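Local structure of DNA repair protein RAD7 (Saccharomyces cerevisiae, 5ZB2) at residues Asp206-Glu220 with Ile234-Asp248. The protein promotes, within the GGR complex, nucleotide excision repair of nontranscribing DNA, and is represented here by its Elc1-bound leucine-rich-repeat part. Numbering follows the deposited sequence. Where two conformers were deposited one is given.
With GOL (glycerol), chain G.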
ATOM      1  N   ASP A 206      13.513 -20.335 -31.499  1.00 51.01           N
ATOM      2  CA  ASP A 206      13.097 -21.389 -32.416  1.00 54.49           C
ATOM      3  C   ASP A 206      11.755 -22.015 -32.051  1.00 52.55           C
ATOM      4  O   ASP A 206      11.310 -22.917 -32.767  1.00 51.16           O
ATOM      5  CB  ASP A 206      14.175 -22.474 -32.468  1.00 61.30           C
ATOM      6  CG  ASP A 206      15.501 -21.954 -32.996  1.00 74.70           C
ATOM      7  OD1 ASP A 206      15.493 -21.169 -33.968  1.00 76.78           O
ATOM      8  OD2 ASP A 206      16.554 -22.324 -32.433  1.00 86.88           O
ATOM      9  N   GLU A 207      11.101 -21.571 -30.973  1.00 52.29           N
ATOM     10  CA  GLU A 207       9.791 -22.086 -30.587  1.00 51.72           C
ATOM     11  C   GLU A 207       8.703 -21.015 -30.652  1.00 44.78           C
ATOM     12  O   GLU A 207       7.617 -21.212 -30.099  1.00 40.98           O
ATOM     13  CB  GLU A 207       9.851 -22.683 -29.179  1.00 58.65           C
ATOM     14  CG  GLU A 207      10.690 -23.941 -29.068  1.00 78.59           C
ATOM     15  CD  GLU A 207      10.899 -24.368 -27.628  1.00 98.01           C
ATOM     16  OE1 GLU A 207      11.091 -23.483 -26.767  1.00102.93           O
ATOM     17  OE2 GLU A 207      10.861 -25.586 -27.356  1.00105.62           O
ATOM     18  N   PHE A 208       8.969 -19.889 -31.314  1.00 44.59           N
ATOM     19  CA  PHE A 208       7.997 -18.802 -31.360  1.00 40.89           C
ATOM     20  C   PHE A 208       6.694 -19.296 -31.973  1.00 40.06           C
ATOM     21  O   PHE A 208       6.700 -19.961 -33.014  1.00 41.14           O
ATOM     22  CB  PHE A 208       8.550 -17.623 -32.166  1.00 40.47           C
ATOM     23  CG  PHE A 208       7.809 -16.338 -31.936  1.00 40.28           C
ATOM     24  CD1 PHE A 208       6.657 -16.048 -32.648  1.00 38.69           C
ATOM     25  CD2 PHE A 208       8.258 -15.425 -30.996  1.00 38.48           C
ATOM     26  CE1 PHE A 208       5.968 -14.866 -32.426  1.00 38.61           C
ATOM     27  CE2 PHE A 208       7.575 -14.246 -30.772  1.00 37.42           C
ATOM     28  CZ  PHE A 208       6.428 -13.965 -31.487  1.00 38.65           C
ATOM     29  N   HIS A 209       5.569 -18.968 -31.331  1.00 38.96           N
ATOM     30  CA  HIS A 209       4.295 -19.528 -31.763  1.00 39.83           C
ATOM     31  C   HIS A 209       3.125 -18.553 -31.837  1.00 38.27           C
ATOM     32  O   HIS A 209       2.101 -18.927 -32.419  1.00 38.17           O
ATOM     33  CB  HIS A 209       3.899 -20.697 -30.844  1.00 42.36           C
ATOM     34  CG  HIS A 209       3.814 -20.337 -29.392  1.00 43.23           C
ATOM     35  ND1 HIS A 209       2.770 -19.607 -28.865  1.00 44.08           N
ATOM     36  CD2 HIS A 209       4.632 -20.626 -28.352  1.00 43.61           C
ATOM     37  CE1 HIS A 209       2.953 -19.454 -27.566  1.00 43.73           C
ATOM     38  NE2 HIS A 209       4.076 -20.062 -27.229  1.00 45.06           N
ATOM     39  N   SER A 210       3.222 -17.334 -31.301  1.00 34.91           N
ATOM     40  CA  SER A 210       2.079 -16.422 -31.260  1.00 37.86           C
ATOM     41  C   SER A 210       2.524 -14.998 -31.558  1.00 35.92           C
ATOM     42  O   SER A 210       3.304 -14.415 -30.796  1.00 33.31           O
ATOM     43  CB  SER A 210       1.377 -16.478 -29.899  1.00 38.70           C
ATOM     44  OG  SER A 210       0.664 -17.690 -29.739  1.00 42.36           O
ATOM     45  N   LEU A 211       2.005 -14.434 -32.647  1.00 35.05           N
ATOM     46  CA  LEU A 211       2.270 -13.058 -33.042  1.00 33.96           C
ATOM     47  C   LEU A 211       0.948 -12.340 -33.239  1.00 34.51           C
ATOM     48  O   LEU A 211       0.087 -12.816 -33.989  1.00 33.41           O
ATOM     49  CB  LEU A 211       3.084 -12.984 -34.339  1.00 34.81           C
ATOM     50  CG  LEU A 211       3.281 -11.558 -34.872  1.00 36.28           C
ATOM     51  CD1 LEU A 211       4.206 -10.789 -33.956  1.00 36.61           C
ATOM     52  CD2 LEU A 211       3.805 -11.567 -36.290  1.00 39.38           C
ATOM     53  N   CYS A 212       0.788 -11.198 -32.569  0.62 37.49           N
ATOM     54  CA  CYS A 212      -0.414 -10.379 -32.675  0.62 36.75           C
ATOM     55  C   CYS A 212      -0.005  -8.938 -32.943  0.62 34.37           C
ATOM     56  O   CYS A 212       0.772  -8.361 -32.176  0.62 35.33           O
ATOM     57  CB  CYS A 212      -1.258 -10.461 -31.399  0.62 36.86           C
ATOM     58  SG  CYS A 212      -1.806 -12.127 -30.968  0.62 37.53           S
ATOM     59  N   ILE A 213      -0.524  -8.365 -34.027  1.00 33.54           N
ATOM     60  CA  ILE A 213      -0.296  -6.962 -34.367  1.00 33.92           C
ATOM     61  C   ILE A 213      -1.633  -6.384 -34.807  1.00 35.10           C
ATOM     62  O   ILE A 213      -2.252  -6.903 -35.741  1.00 31.67           O
ATOM     63  CB  ILE A 213       0.754  -6.776 -35.479  1.00 33.27           C
ATOM     64  CG1 ILE A 213       2.093  -7.400 -35.071  1.00 34.13           C
ATOM     65  CG2 ILE A 213       0.923  -5.292 -35.793  1.00 31.58           C
ATOM     66  CD1 ILE A 213       3.177  -7.347 -36.154  1.00 32.39           C
ATOM     67  N   GLU A 214      -2.080  -5.313 -34.145  1.00 33.63           N
ATOM     68  CA  GLU A 214      -3.388  -4.741 -34.435  1.00 34.69           C
ATOM     69  C   GLU A 214      -3.308  -3.223 -34.513  1.00 35.39           C
ATOM     70  O   GLU A 214      -2.710  -2.580 -33.647  1.00 34.43           O
ATOM     71  CB  GLU A 214      -4.414  -5.146 -33.374  1.00 37.09           C
ATOM     72  CG  GLU A 214      -4.441  -6.628 -33.069  1.00 37.01           C
ATOM     73  CD  GLU A 214      -5.576  -7.006 -32.135  1.00 40.94           C
ATOM     74  OE1 GLU A 214      -6.692  -7.268 -32.628  1.00 39.43           O
ATOM     75  OE2 GLU A 214      -5.357  -7.032 -30.906  1.00 43.98           O
ATOM     76  N   TYR A 215      -3.928  -2.663 -35.550  1.00 35.65           N
ATOM     77  CA  TYR A 215      -4.168  -1.233 -35.700  1.00 38.35           C
ATOM     78  C   TYR A 215      -2.913  -0.401 -35.455  1.00 38.25           C
ATOM     79  O   TYR A 215      -2.854   0.377 -34.496  1.00 36.86           O
ATOM     80  CB  TYR A 215      -5.306  -0.819 -34.764  1.00 42.52           C
ATOM     81  CG  TYR A 215      -6.480  -1.756 -34.909  1.00 40.41           C
ATOM     82  CD1 TYR A 215      -7.218  -1.782 -36.081  1.00 42.32           C
ATOM     83  CD2 TYR A 215      -6.819  -2.647 -33.901  1.00 41.02           C
ATOM     84  CE1 TYR A 215      -8.272  -2.653 -36.244  1.00 41.53           C
ATOM     85  CE2 TYR A 215      -7.874  -3.526 -34.051  1.00 41.18           C
ATOM     86  CZ  TYR A 215      -8.599  -3.524 -35.230  1.00 44.08           C
ATOM     87  OH  TYR A 215      -9.657  -4.390 -35.401  1.00 44.34           O
ATOM     88  N   PRO A 216      -1.898  -0.524 -36.308  1.00 37.54           N
ATOM     89  CA  PRO A 216      -0.762   0.399 -36.231  1.00 38.95           C
ATOM     90  C   PRO A 216      -1.200   1.818 -36.556  1.00 39.77           C
ATOM     91  O   PRO A 216      -2.098   2.042 -37.370  1.00 39.61           O
ATOM     92  CB  PRO A 216       0.208  -0.141 -37.286  1.00 39.47           C
ATOM     93  CG  PRO A 216      -0.681  -0.846 -38.270  1.00 39.13           C
ATOM     94  CD  PRO A 216      -1.786  -1.447 -37.450  1.00 37.77           C
ATOM     95  N   PHE A 217      -0.548   2.788 -35.908  1.00 39.42           N
ATOM     96  CA  PHE A 217      -0.940   4.183 -36.079  1.00 43.33           C
ATOM     97  C   PHE A 217      -0.721   4.642 -37.516  1.00 46.38           C
ATOM     98  O   PHE A 217      -1.627   5.195 -38.150  1.00 46.94           O
ATOM     99  CB  PHE A 217      -0.166   5.068 -35.104  1.00 42.50           C
ATOM    100  CG  PHE A 217      -0.688   6.471 -35.022  1.00 44.81           C
ATOM    101  CD1 PHE A 217      -1.876   6.743 -34.361  1.00 46.14           C
ATOM    102  CD2 PHE A 217       0.001   7.517 -35.608  1.00 48.85           C
ATOM    103  CE1 PHE A 217      -2.363   8.035 -34.285  1.00 50.03           C
ATOM    104  CE2 PHE A 217      -0.478   8.810 -35.536  1.00 53.27           C
ATOM    105  CZ  PHE A 217      -1.663   9.070 -34.876  1.00 51.62           C
ATOM    106  N   ASN A 218       0.480   4.424 -38.046  1.00 45.50           N
ATOM    107  CA  ASN A 218       0.773   4.659 -39.454  1.00 50.88           C
ATOM    108  C   ASN A 218       0.834   3.302 -40.146  1.00 48.37           C
ATOM    109  O   ASN A 218       1.754   2.512 -39.907  1.00 45.17           O
ATOM    110  CB  ASN A 218       2.075   5.436 -39.622  1.00 54.29           C
ATOM    111  CG  ASN A 218       1.979   6.850 -39.083  1.00 64.86           C
ATOM    112  OD1 ASN A 218       0.948   7.510 -39.223  1.00 73.80           O
ATOM    113  ND2 ASN A 218       3.050   7.323 -38.455  1.00 73.96           N
ATOM    114  N   GLU A 219      -0.148   3.041 -41.010  1.00 47.65           N
ATOM    115  CA  GLU A 219      -0.346   1.695 -41.537  1.00 47.07           C
ATOM    116  C   GLU A 219       0.832   1.234 -42.387  1.00 45.29           C
ATOM    117  O   GLU A 219       1.098   0.029 -42.474  1.00 42.03           O
ATOM    118  CB  GLU A 219      -1.646   1.645 -42.343  1.00 51.88           C
ATOM    119  CG  GLU A 219      -2.923   1.839 -41.501  1.00 65.27           C
ATOM    120  CD  GLU A 219      -3.109   3.252 -40.983  1.00 64.60           C
ATOM    121  OE1 GLU A 219      -3.702   3.407 -39.894  1.00 61.37           O
ATOM    122  OE2 GLU A 219      -2.673   4.203 -41.666  1.00 56.33           O
ATOM    123  N   GLU A 220       1.551   2.163 -43.020  1.00 45.22           N
ATOM    124  CA  GLU A 220       2.698   1.776 -43.833  1.00 47.09           C
ATOM    125  C   GLU A 220       3.854   1.236 -43.000  1.00 44.45           C
ATOM    126  O   GLU A 220       4.774   0.641 -43.568  1.00 42.76           O
ATOM    127  CB  GLU A 220       3.178   2.958 -44.688  1.00 49.72           C
ATOM    128  CG  GLU A 220       3.764   4.142 -43.922  1.00 65.61           C
ATOM    129  CD  GLU A 220       2.706   5.045 -43.314  1.00 71.30           C
ATOM    130  OE1 GLU A 220       1.505   4.719 -43.420  1.00 68.58           O
ATOM    131  OE2 GLU A 220       3.080   6.084 -42.729  1.00 73.40           O
ATOM    132  N   ILE A 234       9.640 -17.124 -38.025  1.00 42.03           N
ATOM    133  CA  ILE A 234       8.760 -17.806 -37.079  1.00 41.38           C
ATOM    134  C   ILE A 234       7.752 -18.724 -37.751  1.00 42.36           C
ATOM    135  O   ILE A 234       7.070 -19.483 -37.043  1.00 41.59           O
ATOM    136  CB  ILE A 234       8.016 -16.798 -36.175  1.00 41.05           C
ATOM    137  CG1 ILE A 234       7.023 -15.962 -36.992  1.00 37.59           C
ATOM    138  CG2 ILE A 234       9.015 -15.891 -35.462  1.00 41.56           C
ATOM    139  CD1 ILE A 234       6.126 -15.061 -36.150  1.00 40.53           C
ATOM    140  N   GLY A 235       7.624 -18.684 -39.079  1.00 41.93           N
ATOM    141  CA  GLY A 235       6.549 -19.413 -39.738  1.00 41.65           C
ATOM    142  C   GLY A 235       6.499 -20.887 -39.380  1.00 43.86           C
ATOM    143  O   GLY A 235       5.422 -21.492 -39.364  1.00 42.73           O
ATOM    144  N   ARG A 236       7.653 -21.479 -39.069  1.00 44.54           N
ATOM    145  CA  ARG A 236       7.724 -22.924 -38.874  1.00 48.27           C
ATOM    146  C   ARG A 236       6.910 -23.374 -37.664  1.00 45.98           C
ATOM    147  O   ARG A 236       6.224 -24.402 -37.721  1.00 44.24           O
ATOM    148  CB  ARG A 236       9.188 -23.342 -38.733  1.00 57.89           C
ATOM    149  CG  ARG A 236       9.417 -24.813 -38.413  1.00 70.90           C
ATOM    150  CD  ARG A 236      10.907 -25.123 -38.361  1.00 81.33           C
ATOM    151  NE  ARG A 236      11.649 -24.104 -37.617  1.00 82.74           N
ATOM    152  CZ  ARG A 236      11.901 -24.148 -36.311  1.00 76.69           C
ATOM    153  NH1 ARG A 236      11.485 -25.169 -35.573  1.00 72.88           N
ATOM    154  NH2 ARG A 236      12.577 -23.163 -35.739  1.00 69.16           N
ATOM    155  N   THR A 237       6.969 -22.625 -36.559  1.00 45.18           N
ATOM    156  CA  THR A 237       6.319 -23.019 -35.313  1.00 45.00           C
ATOM    157  C   THR A 237       5.112 -22.150 -34.974  1.00 42.14           C
ATOM    158  O   THR A 237       4.597 -22.226 -33.853  1.00 40.10           O
ATOM    159  CB  THR A 237       7.324 -22.975 -34.158  1.00 45.39           C
ATOM    160  OG1 THR A 237       7.968 -21.696 -34.133  1.00 43.31           O
ATOM    161  CG2 THR A 237       8.378 -24.063 -34.316  1.00 50.01           C
ATOM    162  N   LEU A 238       4.638 -21.344 -35.916  1.00 41.00           N
ATOM    163  CA  LEU A 238       3.581 -20.381 -35.635  1.00 41.84           C
ATOM    164  C   LEU A 238       2.251 -21.093 -35.409  1.00 39.97           C
ATOM    165  O   LEU A 238       1.772 -21.819 -36.287  1.00 39.07           O
ATOM    166  CB  LEU A 238       3.477 -19.395 -36.794  1.00 39.57           C
ATOM    167  CG  LEU A 238       2.703 -18.099 -36.580  1.00 40.06           C
ATOM    168  CD1 LEU A 238       3.222 -17.330 -35.373  1.00 37.73           C
ATOM    169  CD2 LEU A 238       2.809 -17.247 -37.834  1.00 40.91           C
ATOM    170  N   ARG A 239       1.651 -20.881 -34.234  1.00 38.79           N
ATOM    171  CA  ARG A 239       0.326 -21.410 -33.932  1.00 41.41           C
ATOM    172  C   ARG A 239      -0.753 -20.338 -33.859  1.00 39.99           C
ATOM    173  O   ARG A 239      -1.942 -20.676 -33.900  1.00 41.21           O
ATOM    174  CB  ARG A 239       0.350 -22.188 -32.606  1.00 44.44           C
ATOM    175  CG  ARG A 239       1.397 -23.297 -32.554  1.00 43.91           C
ATOM    176  CD  ARG A 239       1.153 -24.252 -31.389  1.00 48.37           C
ATOM    177  NE  ARG A 239       1.097 -23.563 -30.100  1.00 51.08           N
ATOM    178  CZ  ARG A 239       2.109 -23.458 -29.241  1.00 53.16           C
ATOM    179  NH1 ARG A 239       3.289 -24.000 -29.509  1.00 49.54           N
ATOM    180  NH2 ARG A 239       1.937 -22.807 -28.098  1.00 56.87           N
ATOM    181  N   LYS A 240      -0.381 -19.063 -33.755  1.00 39.34           N
ATOM    182  CA  LYS A 240      -1.347 -17.971 -33.671  1.00 37.51           C
ATOM    183  C   LYS A 240      -0.815 -16.787 -34.459  1.00 35.32           C
ATOM    184  O   LYS A 240       0.231 -16.230 -34.110  1.00 35.63           O
ATOM    185  CB  LYS A 240      -1.599 -17.576 -32.210  1.00 40.73           C
ATOM    186  CG  LYS A 240      -2.534 -16.388 -32.019  1.00 42.48           C
ATOM    187  CD  LYS A 240      -2.749 -16.094 -30.539  1.00 45.86           C
ATOM    188  CE  LYS A 240      -3.835 -15.059 -30.312  1.00 47.13           C
ATOM    189  NZ  LYS A 240      -4.106 -14.857 -28.862  1.00 55.24           N
ATOM    190  N   LEU A 241      -1.534 -16.399 -35.512  1.00 33.07           N
ATOM    191  CA  LEU A 241      -1.187 -15.225 -36.306  1.00 33.17           C
ATOM    192  C   LEU A 241      -2.384 -14.289 -36.363  1.00 33.26           C
ATOM    193  O   LEU A 241      -3.444 -14.663 -36.878  1.00 34.20           O
ATOM    194  CB  LEU A 241      -0.750 -15.625 -37.717  1.00 33.52           C
ATOM    195  CG  LEU A 241      -0.359 -14.464 -38.635  1.00 31.64           C
ATOM    196  CD1 LEU A 241       0.852 -13.729 -38.086  1.00 32.86           C
ATOM    197  CD2 LEU A 241      -0.095 -14.960 -40.050  1.00 34.16           C
ATOM    198  N   VAL A 242      -2.210 -13.072 -35.853  1.00 33.71           N
ATOM    199  CA  VAL A 242      -3.268 -12.068 -35.809  1.00 33.62           C
ATOM    200  C   VAL A 242      -2.708 -10.768 -36.369  1.00 32.43           C
ATOM    201  O   VAL A 242      -1.798 -10.174 -35.779  1.00 32.39           O
ATOM    202  CB  VAL A 242      -3.805 -11.862 -34.380  1.00 34.88           C
ATOM    203  CG1 VAL A 242      -4.783 -10.679 -34.319  1.00 34.62           C
ATOM    204  CG2 VAL A 242      -4.495 -13.130 -33.881  1.00 34.13           C
ATOM    205  N   LEU A 243      -3.247 -10.330 -37.507  1.00 32.80           N
ATOM    206  CA  LEU A 243      -2.862  -9.069 -38.144  1.00 33.47           C
ATOM    207  C   LEU A 243      -4.154  -8.338 -38.507  1.00 34.58           C
ATOM    208  O   LEU A 243      -4.715  -8.559 -39.584  1.00 35.27           O
ATOM    209  CB  LEU A 243      -1.992  -9.307 -39.372  1.00 31.82           C
ATOM    210  CG  LEU A 243      -0.680 -10.067 -39.162  1.00 34.81           C
ATOM    211  CD1 LEU A 243      -0.066 -10.451 -40.505  1.00 31.89           C
ATOM    212  CD2 LEU A 243       0.294  -9.234 -38.338  1.00 36.04           C
ATOM    213  N   ASN A 244      -4.617  -7.467 -37.614  1.00 33.12           N
ATOM    214  CA  ASN A 244      -5.863  -6.737 -37.804  1.00 35.54           C
ATOM    215  C   ASN A 244      -5.574  -5.260 -38.042  1.00 35.46           C
ATOM    216  O   ASN A 244      -4.738  -4.661 -37.361  1.00 32.82           O
ATOM    217  CB  ASN A 244      -6.785  -6.897 -36.593  1.00 35.18           C
ATOM    218  CG  ASN A 244      -7.082  -8.352 -36.267  1.00 37.16           C
ATOM    219  OD1 ASN A 244      -7.018  -9.225 -37.134  1.00 37.12           O
ATOM    220  ND2 ASN A 244      -7.408  -8.619 -35.007  1.00 37.52           N
ATOM    221  N   GLY A 245      -6.276  -4.677 -39.012  1.00 35.12           N
ATOM    222  CA  GLY A 245      -6.101  -3.274 -39.317  1.00 38.01           C
ATOM    223  C   GLY A 245      -4.821  -2.922 -40.039  1.00 38.38           C
ATOM    224  O   GLY A 245      -4.531  -1.733 -40.205  1.00 40.76           O
ATOM    225  N   CYS A 246      -4.042  -3.912 -40.473  1.00 34.13           N
ATOM    226  CA  CYS A 246      -2.799  -3.660 -41.203  1.00 36.67           C
ATOM    227  C   CYS A 246      -3.118  -3.533 -42.694  1.00 39.80           C
ATOM    228  O   CYS A 246      -2.767  -4.376 -43.524  1.00 36.73           O
ATOM    229  CB  CYS A 246      -1.791  -4.771 -40.934  1.00 35.24           C
ATOM    230  SG  CYS A 246      -1.343  -4.995 -39.193  1.00 35.00           S
ATOM    231  N   ILE A 247      -3.821  -2.461 -43.007  1.00 39.67           N
ATOM    232  CA  ILE A 247      -4.337  -2.185 -44.324  1.00 41.25           C
ATOM    233  C   ILE A 247      -3.342  -2.042 -45.445  1.00 42.37           C
ATOM    234  O   ILE A 247      -3.686  -2.075 -46.583  1.00 43.27           O
ATOM    235  CB  ILE A 247      -5.325  -0.999 -44.305  1.00 43.81           C
ATOM    236  CG1 ILE A 247      -4.610   0.335 -44.186  1.00 46.15           C
ATOM    237  CG2 ILE A 247      -6.315  -1.170 -43.184  1.00 41.52           C
ATOM    238  CD1 ILE A 247      -5.445   1.527 -44.540  1.00 46.97           C
ATOM    239  N   ASP A 248      -2.096  -1.909 -45.103  1.00 42.21           N
ATOM    240  CA  ASP A 248      -1.047  -1.777 -46.106  1.00 43.11           C
ATOM    241  C   ASP A 248      -0.600  -3.116 -46.686  1.00 40.55           C
ATOM    242  O   ASP A 248       0.122  -3.126 -47.689  1.00 41.15           O
ATOM    243  CB  ASP A 248       0.159  -1.056 -45.495  1.00 43.32           C
ATOM    244  CG  ASP A 248       1.057  -0.429 -46.540  1.00 47.40           C
ATOM    245  OD1 ASP A 248       0.623   0.557 -47.179  1.00 46.08           O
ATOM    246  OD2 ASP A 248       2.201  -0.908 -46.709  1.00 45.85           O
TER
HETATM  247  C1  GOL G 605      -0.866 -20.886 -27.814  1.00 64.18           C
HETATM  248  O1  GOL G 605      -1.246 -22.012 -28.575  1.00 64.56           O
HETATM  249  C2  GOL G 605      -1.861 -19.751 -28.052  1.00 76.80           C
HETATM  250  O2  GOL G 605      -1.218 -18.496 -27.995  1.00 58.64           O
HETATM  251  C3  GOL G 605      -2.536 -19.932 -29.407  1.00 68.41           C
HETATM  252  O3  GOL G 605      -3.659 -20.779 -29.286  1.00 68.14           O
HETATM  253  O   HOH W   1      -0.440  -2.168 -42.684  1.00 39.96           O
HETATM  254  O   HOH W   2      -5.122   0.685 -38.873  1.00 47.91           O
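L211 packs beside L241, and I213 beside L243, on the buried face of two parallel strands, 210-214 and 240-244, whose axes come within 4.8 Å. L211 CD2 lies 4.1 Å from L241 CD1, and I213 CB rests on L243 CD2 at 3.8 Å. I234 CD1 reaches L211 CB, while its CG2 meets F208 CD1 at 3.7 Å; helix 224-234 lends L230 and I227 to the same core. A backbone ladder zips the strands together: L211 N to K240 O, V242 N to L211 O, I213 N to V242 O, N244 N to I213 O. On the more polar face, N244 ND2 gives a hydrogen bond to E214 OE1 (2.8 Å) on the anti side, 27° out of the carboxylate plane, and N244 OD1 turns to S272 OG and E274 N. Beside this core, the partly exposed R239 guanidinium lies flat on H209, planes 20° apart. A chi1 of 57°, CG between backbone N and carbonyl carbon, holds the ring there, with S210 OG hydrogen-bonded to ND1 in the ring plane. With an alanine here the guanidinium would probably lose the flat surface it rests on, and S210 OG its imidazole partner. A glycerol, probably from the crystallisation liquor, hydrogen-bonds through O2 to S210 OG and through O1 to R239 NE. The ends are looser: D206 and R236 form a long salt bridge, and a water links E219 O to D248 N. Parallel strands joined through a helix packed behind them, leucines turned inward, typify a leucine-rich-repeat solenoid.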